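Putative TOXIN related protein (Parabacteroides distasonis ATCC 8503, PDB 3K0Y) is of unknown function but is a putative toxin-related protein that probably pairs a NigD-like OB domain with a beta-sandwich domain. Local coordinates at residues L138-F152 and L176-Y190. Numbering follows the deposited sequence.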
ATOM      1  N   LEU A 138       3.380   7.858   3.621  1.00 40.96           N
ATOM      2  CA  LEU A 138       2.091   8.055   4.273  1.00 41.30           C
ATOM      3  C   LEU A 138       2.415   8.490   5.703  1.00 41.80           C
ATOM      4  O   LEU A 138       3.166   7.790   6.391  1.00 42.23           O
ATOM      5  CB  LEU A 138       1.331   6.746   4.302  1.00 40.14           C
ATOM      6  CG  LEU A 138      -0.123   6.834   4.762  1.00 42.23           C
ATOM      7  CD1 LEU A 138      -0.953   7.513   3.695  1.00 41.34           C
ATOM      8  CD2 LEU A 138      -0.642   5.415   5.079  1.00 39.65           C
ATOM      9  N   ILE A 139       1.881   9.633   6.118  1.00 42.73           N
ATOM     10  CA  ILE A 139       2.143  10.180   7.447  1.00 43.42           C
ATOM     11  C   ILE A 139       0.898  10.567   8.192  1.00 43.13           C
ATOM     12  O   ILE A 139      -0.184  10.750   7.606  1.00 42.24           O
ATOM     13  CB  ILE A 139       3.038  11.385   7.396  1.00 43.94           C
ATOM     14  CG1 ILE A 139       2.321  12.597   6.781  1.00 44.10           C
ATOM     15  CG2 ILE A 139       4.338  11.029   6.639  1.00 44.82           C
ATOM     16  CD1 ILE A 139       3.185  13.882   6.819  1.00 45.57           C
ATOM     17  N   GLN A 140       1.035  10.652   9.512  1.00 43.20           N
ATOM     18  CA  GLN A 140      -0.086  11.141  10.357  1.00 42.68           C
ATOM     19  C   GLN A 140       0.242  12.539  10.823  1.00 42.54           C
ATOM     20  O   GLN A 140       1.108  12.691  11.693  1.00 41.72           O
ATOM     21  CB  GLN A 140      -0.246  10.248  11.593  1.00 44.19           C
ATOM     22  CG  GLN A 140      -0.767   8.872  11.334  1.00 44.04           C
ATOM     23  CD  GLN A 140      -0.703   8.018  12.582  1.00 47.26           C
ATOM     24  OE1 GLN A 140       0.377   7.670  13.052  1.00 50.78           O
ATOM     25  NE2 GLN A 140      -1.851   7.651  13.106  1.00 45.00           N
ATOM     26  N   PRO A 141      -0.416  13.574  10.278  1.00 42.49           N
ATOM     27  CA  PRO A 141      -0.054  14.883  10.788  1.00 43.87           C
ATOM     28  C   PRO A 141      -0.320  15.096  12.310  1.00 43.31           C
ATOM     29  O   PRO A 141       0.299  15.916  12.875  1.00 42.27           O
ATOM     30  CB  PRO A 141      -0.969  15.824   9.992  1.00 44.66           C
ATOM     31  CG  PRO A 141      -2.036  14.985   9.527  1.00 44.40           C
ATOM     32  CD  PRO A 141      -1.436  13.691   9.245  1.00 42.99           C
ATOM     33  N   ASP A 142      -1.269  14.389  12.915  1.00 42.85           N
ATOM     34  CA  ASP A 142      -1.575  14.560  14.345  1.00 42.02           C
ATOM     35  C   ASP A 142      -2.121  13.228  14.834  1.00 41.23           C
ATOM     36  O   ASP A 142      -3.336  13.006  14.854  1.00 40.55           O
ATOM     37  CB  ASP A 142      -2.630  15.668  14.535  1.00 41.96           C
ATOM     38  CG  ASP A 142      -2.869  16.017  16.012  1.00 43.92           C
ATOM     39  OD1 ASP A 142      -2.397  15.230  16.865  1.00 41.29           O
ATOM     40  OD2 ASP A 142      -3.496  17.083  16.302  1.00 40.83           O
ATOM     41  N   ALA A 143      -1.226  12.326  15.200  1.00 40.81           N
ATOM     42  CA  ALA A 143      -1.626  10.976  15.606  1.00 40.94           C
ATOM     43  C   ALA A 143      -2.317  10.955  16.963  1.00 41.04           C
ATOM     44  O   ALA A 143      -3.113  10.082  17.226  1.00 42.36           O
ATOM     45  CB  ALA A 143      -0.401  10.038  15.611  1.00 41.98           C
ATOM     46  N   GLU A 144      -2.067  11.941  17.810  1.00 40.52           N
ATOM     47  CA  GLU A 144      -2.741  12.010  19.065  1.00 40.76           C
ATOM     48  C   GLU A 144      -4.215  12.388  18.880  1.00 40.64           C
ATOM     49  O   GLU A 144      -5.069  11.811  19.510  1.00 41.22           O
ATOM     50  CB  GLU A 144      -2.104  13.048  20.012  1.00 39.57           C
ATOM     51  N   ASN A 145      -4.504  13.421  18.103  1.00 40.65           N
ATOM     52  CA  ASN A 145      -5.893  13.954  18.104  1.00 40.40           C
ATOM     53  C   ASN A 145      -6.714  13.428  16.970  1.00 40.39           C
ATOM     54  O   ASN A 145      -7.919  13.497  16.997  1.00 40.30           O
ATOM     55  CB  ASN A 145      -5.901  15.486  18.093  1.00 40.34           C
ATOM     56  CG  ASN A 145      -5.318  16.071  19.338  1.00 37.75           C
ATOM     57  OD1 ASN A 145      -5.810  15.830  20.461  1.00 34.36           O
ATOM     58  ND2 ASN A 145      -4.244  16.824  19.173  1.00 33.53           N
ATOM     59  N   ASP A 146      -6.058  12.826  15.997  1.00 42.89           N
ATOM     60  CA  ASP A 146      -6.692  12.504  14.716  1.00 44.55           C
ATOM     61  C   ASP A 146      -5.936  11.310  14.138  1.00 44.03           C
ATOM     62  O   ASP A 146      -5.380  11.392  13.056  1.00 43.57           O
ATOM     63  CB  ASP A 146      -6.619  13.743  13.812  1.00 45.31           C
ATOM     64  CG  ASP A 146      -7.621  13.706  12.619  1.00 52.95           C
ATOM     65  OD1 ASP A 146      -8.399  12.681  12.420  1.00 57.23           O
ATOM     66  OD2 ASP A 146      -7.606  14.734  11.850  1.00 57.95           O
ATOM     67  N   PRO A 147      -5.907  10.187  14.873  1.00 44.17           N
ATOM     68  CA  PRO A 147      -5.035   9.067  14.457  1.00 45.08           C
ATOM     69  C   PRO A 147      -5.397   8.437  13.088  1.00 44.40           C
ATOM     70  O   PRO A 147      -4.505   7.954  12.368  1.00 44.78           O
ATOM     71  CB  PRO A 147      -5.179   8.057  15.600  1.00 45.06           C
ATOM     72  CG  PRO A 147      -6.438   8.420  16.297  1.00 44.72           C
ATOM     73  CD  PRO A 147      -6.681   9.870  16.085  1.00 45.03           C
ATOM     74  N   TYR A 148      -6.659   8.544  12.699  1.00 43.71           N
ATOM     75  CA  TYR A 148      -7.153   7.920  11.471  1.00 43.92           C
ATOM     76  C   TYR A 148      -7.220   8.865  10.300  1.00 43.52           C
ATOM     77  O   TYR A 148      -7.911   8.567   9.324  1.00 42.91           O
ATOM     78  CB  TYR A 148      -8.512   7.295  11.728  1.00 43.69           C
ATOM     79  CG  TYR A 148      -8.438   6.265  12.803  1.00 43.78           C
ATOM     80  CD1 TYR A 148      -7.706   5.104  12.607  1.00 43.67           C
ATOM     81  CD2 TYR A 148      -9.053   6.459  14.043  1.00 45.77           C
ATOM     82  CE1 TYR A 148      -7.613   4.137  13.594  1.00 46.02           C
ATOM     83  CE2 TYR A 148      -8.987   5.470  15.050  1.00 44.21           C
ATOM     84  CZ  TYR A 148      -8.260   4.325  14.812  1.00 44.66           C
ATOM     85  OH  TYR A 148      -8.143   3.338  15.740  1.00 43.92           O
ATOM     86  N   THR A 149      -6.519   9.995  10.401  1.00 43.12           N
ATOM     87  CA  THR A 149      -6.409  10.959   9.315  1.00 44.03           C
ATOM     88  C   THR A 149      -4.935  10.877   8.877  1.00 44.32           C
ATOM     89  O   THR A 149      -3.994  11.122   9.682  1.00 45.09           O
ATOM     90  CB  THR A 149      -6.795  12.430   9.699  1.00 43.72           C
ATOM     91  OG1 THR A 149      -8.180  12.524  10.090  1.00 47.36           O
ATOM     92  CG2 THR A 149      -6.549  13.394   8.515  1.00 43.37           C
ATOM     93  N   LEU A 150      -4.735  10.536   7.603  1.00 44.50           N
ATOM     94  CA  LEU A 150      -3.408  10.352   7.030  1.00 44.20           C
ATOM     95  C   LEU A 150      -3.193  11.248   5.830  1.00 44.35           C
ATOM     96  O   LEU A 150      -4.157  11.750   5.241  1.00 44.04           O
ATOM     97  CB  LEU A 150      -3.205   8.907   6.660  1.00 43.67           C
ATOM     98  CG  LEU A 150      -3.485   7.867   7.740  1.00 46.37           C
ATOM     99  CD1 LEU A 150      -3.696   6.471   7.079  1.00 49.73           C
ATOM    100  CD2 LEU A 150      -2.336   7.789   8.703  1.00 50.36           C
ATOM    101  N   GLU A 151      -1.919  11.475   5.485  1.00 43.45           N
ATOM    102  CA  GLU A 151      -1.572  12.213   4.286  1.00 43.03           C
ATOM    103  C   GLU A 151      -0.638  11.367   3.417  1.00 42.02           C
ATOM    104  O   GLU A 151       0.380  10.862   3.891  1.00 42.61           O
ATOM    105  CB  GLU A 151      -0.846  13.506   4.616  1.00 42.96           C
ATOM    106  CG  GLU A 151      -1.594  14.478   5.381  1.00 43.79           C
ATOM    107  CD  GLU A 151      -0.775  15.749   5.748  1.00 43.48           C
ATOM    108  OE1 GLU A 151       0.468  15.786   5.599  1.00 42.74           O
ATOM    109  OE2 GLU A 151      -1.416  16.711   6.187  1.00 46.18           O
ATOM    110  N   PHE A 152      -0.993  11.218   2.156  1.00 41.02           N
ATOM    111  CA  PHE A 152      -0.174  10.571   1.194  1.00 40.85           C
ATOM    112  C   PHE A 152       0.689  11.651   0.599  1.00 40.60           C
ATOM    113  O   PHE A 152       0.205  12.612   0.053  1.00 42.06           O
ATOM    114  CB  PHE A 152      -1.016   9.897   0.109  1.00 40.87           C
ATOM    115  CG  PHE A 152      -0.202   9.327  -1.017  1.00 40.88           C
ATOM    116  CD1 PHE A 152       0.704   8.310  -0.775  1.00 41.01           C
ATOM    117  CD2 PHE A 152      -0.319   9.816  -2.288  1.00 41.12           C
ATOM    118  CE1 PHE A 152       1.470   7.788  -1.802  1.00 42.51           C
ATOM    119  CE2 PHE A 152       0.420   9.293  -3.334  1.00 43.51           C
ATOM    120  CZ  PHE A 152       1.320   8.261  -3.099  1.00 42.83           C
ATOM    121  N   LEU A 176      -1.527   1.826  13.284  1.00 45.92           N
ATOM    122  CA  LEU A 176      -2.665   2.650  13.676  1.00 46.17           C
ATOM    123  C   LEU A 176      -3.234   2.089  14.988  1.00 45.89           C
ATOM    124  O   LEU A 176      -3.111   0.893  15.235  1.00 45.95           O
ATOM    125  CB  LEU A 176      -3.760   2.682  12.624  1.00 45.93           C
ATOM    126  CG  LEU A 176      -3.412   3.389  11.303  1.00 47.31           C
ATOM    127  CD1 LEU A 176      -4.594   3.208  10.335  1.00 42.20           C
ATOM    128  CD2 LEU A 176      -3.031   4.854  11.505  1.00 44.41           C
ATOM    129  N   PRO A 177      -3.838   2.953  15.829  1.00 45.05           N
ATOM    130  CA  PRO A 177      -4.375   2.403  17.080  1.00 45.48           C
ATOM    131  C   PRO A 177      -5.436   1.344  16.822  1.00 45.99           C
ATOM    132  O   PRO A 177      -6.204   1.415  15.826  1.00 44.53           O
ATOM    133  CB  PRO A 177      -4.933   3.634  17.837  1.00 45.56           C
ATOM    134  CG  PRO A 177      -4.490   4.883  17.064  1.00 44.88           C
ATOM    135  CD  PRO A 177      -4.178   4.373  15.633  1.00 45.05           C
ATOM    136  N   ASP A 178      -5.462   0.343  17.697  1.00 47.38           N
ATOM    137  CA  ASP A 178      -6.407  -0.763  17.557  1.00 48.32           C
ATOM    138  C   ASP A 178      -7.816  -0.189  17.555  1.00 48.12           C
ATOM    139  O   ASP A 178      -8.125   0.651  18.359  1.00 46.63           O
ATOM    140  CB  ASP A 178      -6.247  -1.795  18.665  1.00 48.95           C
ATOM    141  CG  ASP A 178      -6.853  -3.150  18.283  1.00 53.07           C
ATOM    142  OD1 ASP A 178      -8.042  -3.203  17.895  1.00 57.16           O
ATOM    143  OD2 ASP A 178      -6.133  -4.165  18.337  1.00 59.21           O
ATOM    144  N   THR A 179      -8.641  -0.599  16.603  1.00 48.68           N
ATOM    145  CA  THR A 179     -10.016  -0.122  16.557  1.00 49.91           C
ATOM    146  C   THR A 179     -10.881  -1.015  17.425  1.00 51.43           C
ATOM    147  O   THR A 179     -12.086  -0.853  17.446  1.00 51.09           O
ATOM    148  CB  THR A 179     -10.605  -0.135  15.138  1.00 48.89           C
ATOM    149  OG1 THR A 179     -10.809  -1.491  14.735  1.00 48.55           O
ATOM    150  CG2 THR A 179      -9.702   0.590  14.160  1.00 48.88           C
ATOM    151  N   LYS A 180     -10.231  -1.926  18.155  1.00 53.85           N
ATOM    152  CA  LYS A 180     -10.863  -3.057  18.818  1.00 55.51           C
ATOM    153  C   LYS A 180     -11.243  -3.945  17.637  1.00 56.47           C
ATOM    154  O   LYS A 180     -10.369  -4.203  16.782  1.00 57.75           O
ATOM    155  CB  LYS A 180     -12.030  -2.618  19.697  1.00 55.75           C
ATOM    156  CG  LYS A 180     -11.777  -1.336  20.527  1.00 57.09           C
ATOM    157  CD  LYS A 180     -10.397  -1.243  21.153  1.00 58.27           C
ATOM    158  CE  LYS A 180     -10.258  -0.015  22.061  1.00 59.54           C
ATOM    159  NZ  LYS A 180     -10.354  -0.336  23.514  1.00 60.09           N
ATOM    160  N   GLY A 181     -12.500  -4.385  17.531  1.00 56.79           N
ATOM    161  CA  GLY A 181     -12.966  -4.996  16.263  1.00 56.01           C
ATOM    162  C   GLY A 181     -14.129  -4.237  15.636  1.00 55.90           C
ATOM    163  O   GLY A 181     -14.986  -4.843  14.981  1.00 55.92           O
ATOM    164  N   GLU A 182     -14.176  -2.923  15.872  1.00 55.23           N
ATOM    165  CA  GLU A 182     -15.139  -2.010  15.249  1.00 54.90           C
ATOM    166  C   GLU A 182     -14.514  -1.394  13.984  1.00 53.79           C
ATOM    167  O   GLU A 182     -13.294  -1.275  13.871  1.00 53.87           O
ATOM    168  CB  GLU A 182     -15.501  -0.856  16.205  1.00 55.37           C
ATOM    169  CG  GLU A 182     -16.730  -1.053  17.140  1.00 58.87           C
ATOM    170  CD  GLU A 182     -17.193   0.294  17.795  1.00 62.82           C
ATOM    171  OE1 GLU A 182     -17.633   1.188  17.039  1.00 65.17           O
ATOM    172  OE2 GLU A 182     -17.111   0.466  19.046  1.00 62.53           O
ATOM    173  N   THR A 183     -15.365  -0.918  13.086  1.00 52.43           N
ATOM    174  CA  THR A 183     -14.939  -0.175  11.909  1.00 51.31           C
ATOM    175  C   THR A 183     -14.976   1.357  12.094  1.00 49.86           C
ATOM    176  O   THR A 183     -15.905   1.894  12.678  1.00 50.74           O
ATOM    177  CB  THR A 183     -15.756  -0.593  10.728  1.00 51.07           C
ATOM    178  OG1 THR A 183     -15.706  -2.031  10.625  1.00 51.46           O
ATOM    179  CG2 THR A 183     -15.156  -0.003   9.452  1.00 51.62           C
ATOM    180  N   VAL A 184     -13.938   2.042  11.608  1.00 47.27           N
ATOM    181  CA  VAL A 184     -13.806   3.489  11.724  1.00 45.16           C
ATOM    182  C   VAL A 184     -13.567   4.052  10.368  1.00 45.30           C
ATOM    183  O   VAL A 184     -13.287   3.290   9.419  1.00 45.35           O
ATOM    184  CB  VAL A 184     -12.587   3.936  12.632  1.00 44.73           C
ATOM    185  CG1 VAL A 184     -12.727   3.384  14.074  1.00 44.48           C
ATOM    186  CG2 VAL A 184     -11.247   3.559  12.004  1.00 41.14           C
ATOM    187  N   ASP A 185     -13.637   5.379  10.278  1.00 44.69           N
ATOM    188  CA  ASP A 185     -13.363   6.099   9.065  1.00 45.61           C
ATOM    189  C   ASP A 185     -11.897   6.462   8.978  1.00 46.16           C
ATOM    190  O   ASP A 185     -11.340   7.036   9.921  1.00 46.39           O
ATOM    191  CB  ASP A 185     -14.166   7.383   8.992  1.00 45.62           C
ATOM    192  CG  ASP A 185     -15.654   7.140   8.784  1.00 47.57           C
ATOM    193  OD1 ASP A 185     -16.085   6.002   8.464  1.00 49.02           O
ATOM    194  OD2 ASP A 185     -16.370   8.130   8.962  1.00 51.37           O
ATOM    195  N   LEU A 186     -11.289   6.128   7.845  1.00 44.99           N
ATOM    196  CA  LEU A 186      -9.902   6.461   7.574  1.00 43.79           C
ATOM    197  C   LEU A 186      -9.955   7.488   6.475  1.00 42.51           C
ATOM    198  O   LEU A 186     -10.573   7.260   5.441  1.00 43.16           O
ATOM    199  CB  LEU A 186      -9.136   5.217   7.154  1.00 44.16           C
ATOM    200  CG  LEU A 186      -7.616   5.263   7.041  1.00 43.45           C
ATOM    201  CD1 LEU A 186      -6.966   5.328   8.386  1.00 43.05           C
ATOM    202  CD2 LEU A 186      -7.035   4.066   6.263  1.00 44.19           C
ATOM    203  N   VAL A 187      -9.389   8.648   6.740  1.00 41.30           N
ATOM    204  CA  VAL A 187      -9.359   9.768   5.824  1.00 41.52           C
ATOM    205  C   VAL A 187      -7.897   9.844   5.325  1.00 42.32           C
ATOM    206  O   VAL A 187      -6.955   9.954   6.122  1.00 41.49           O
ATOM    207  CB  VAL A 187      -9.818  11.072   6.525  1.00 41.45           C
ATOM    208  CG1 VAL A 187      -9.614  12.301   5.648  1.00 40.46           C
ATOM    209  CG2 VAL A 187     -11.331  10.958   6.943  1.00 41.53           C
ATOM    210  N   VAL A 188      -7.721   9.769   4.011  1.00 42.58           N
ATOM    211  CA  VAL A 188      -6.439   9.938   3.418  1.00 41.95           C
ATOM    212  C   VAL A 188      -6.487  11.157   2.502  1.00 42.75           C
ATOM    213  O   VAL A 188      -7.142  11.125   1.457  1.00 41.88           O
ATOM    214  CB  VAL A 188      -6.041   8.701   2.585  1.00 42.80           C
ATOM    215  CG1 VAL A 188      -4.673   8.921   1.951  1.00 41.44           C
ATOM    216  CG2 VAL A 188      -6.063   7.439   3.430  1.00 39.34           C
ATOM    217  N   ASN A 189      -5.734  12.189   2.880  1.00 41.49           N
ATOM    218  CA  ASN A 189      -5.494  13.372   2.099  1.00 43.24           C
ATOM    219  C   ASN A 189      -4.295  13.203   1.162  1.00 45.62           C
ATOM    220  O   ASN A 189      -3.318  12.495   1.490  1.00 45.71           O
ATOM    221  CB  ASN A 189      -5.258  14.543   3.062  1.00 43.21           C
ATOM    222  CG  ASN A 189      -6.503  14.876   3.862  1.00 44.92           C
ATOM    223  OD1 ASN A 189      -7.532  15.130   3.279  1.00 50.02           O
ATOM    224  ND2 ASN A 189      -6.434  14.811   5.160  1.00 43.48           N
ATOM    225  N   TYR A 190      -4.392  13.795  -0.024  1.00 47.41           N
ATOM    226  CA  TYR A 190      -3.295  13.811  -1.006  1.00 49.36           C
ATOM    227  C   TYR A 190      -3.420  15.101  -1.788  1.00 50.30           C
ATOM    228  O   TYR A 190      -4.466  15.737  -1.733  1.00 51.09           O
ATOM    229  CB  TYR A 190      -3.359  12.592  -1.939  1.00 49.89           C
ATOM    230  CG  TYR A 190      -4.636  12.477  -2.712  1.00 50.73           C
ATOM    231  CD1 TYR A 190      -5.777  11.996  -2.118  1.00 53.55           C
ATOM    232  CD2 TYR A 190      -4.699  12.840  -4.051  1.00 53.57           C
ATOM    233  CE1 TYR A 190      -6.956  11.911  -2.809  1.00 54.76           C
ATOM    234  CE2 TYR A 190      -5.873  12.757  -4.746  1.00 55.74           C
ATOM    235  CZ  TYR A 190      -6.995  12.279  -4.122  1.00 56.50           C
ATOM    236  OH  TYR A 190      -8.191  12.181  -4.811  1.00 60.35           O
TER
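With CG of Tyr-148 anti to its carbonyl carbon and beside the backbone N (chi1 -59°), the phenol ring reaches across to residues 176-184, and Val-184 turns its CG2 branch, set between backbone N and carbonyl carbon, over one face of that ring. This CH-pi contact is almost centred, CG2 of Val-184 standing 3.8 Å from the ring centroid of Tyr-148. At the far end of the ring, Tyr-148 OH donates to Pro-177 O over 2.7 Å, while Thr-179 CG2 lies against the hydroxyl. Pro-147 CB lies 3.6 Å from Pro-177 CG, the two side chains crossing at about a right angle. Leu-176 CD2 packs on Pro-147 O and on Gln-140 NE2, which donates to Pro-147 O at 2.8 Å, on a lone pair. Beyond the tyrosine, strands 149-152 and 184-190 run parallel at the centre of a four-stranded mixed sheet in the NigD-like C-terminal beta-sandwich domain. Val-187 N bonds Tyr-148 O, Val-187 O receives Leu-150 N at 2.7 Å, and Asn-189 repeats the pattern with Leu-150 O and Phe-152 N. Leu-150 CD1 packs on Leu-186 CD1 at 3.7 Å, on the sheet face where Val-188 touches Leu-120 of strand 119-128. Four nearly straight backbone bonds thus set the parallel register, whereas the tyrosine hydroxyl sits 55° out of the Pro-177 carbonyl plane, so the ring's position probably rests as much on Val-184 and Pro-177 packing as on that bond.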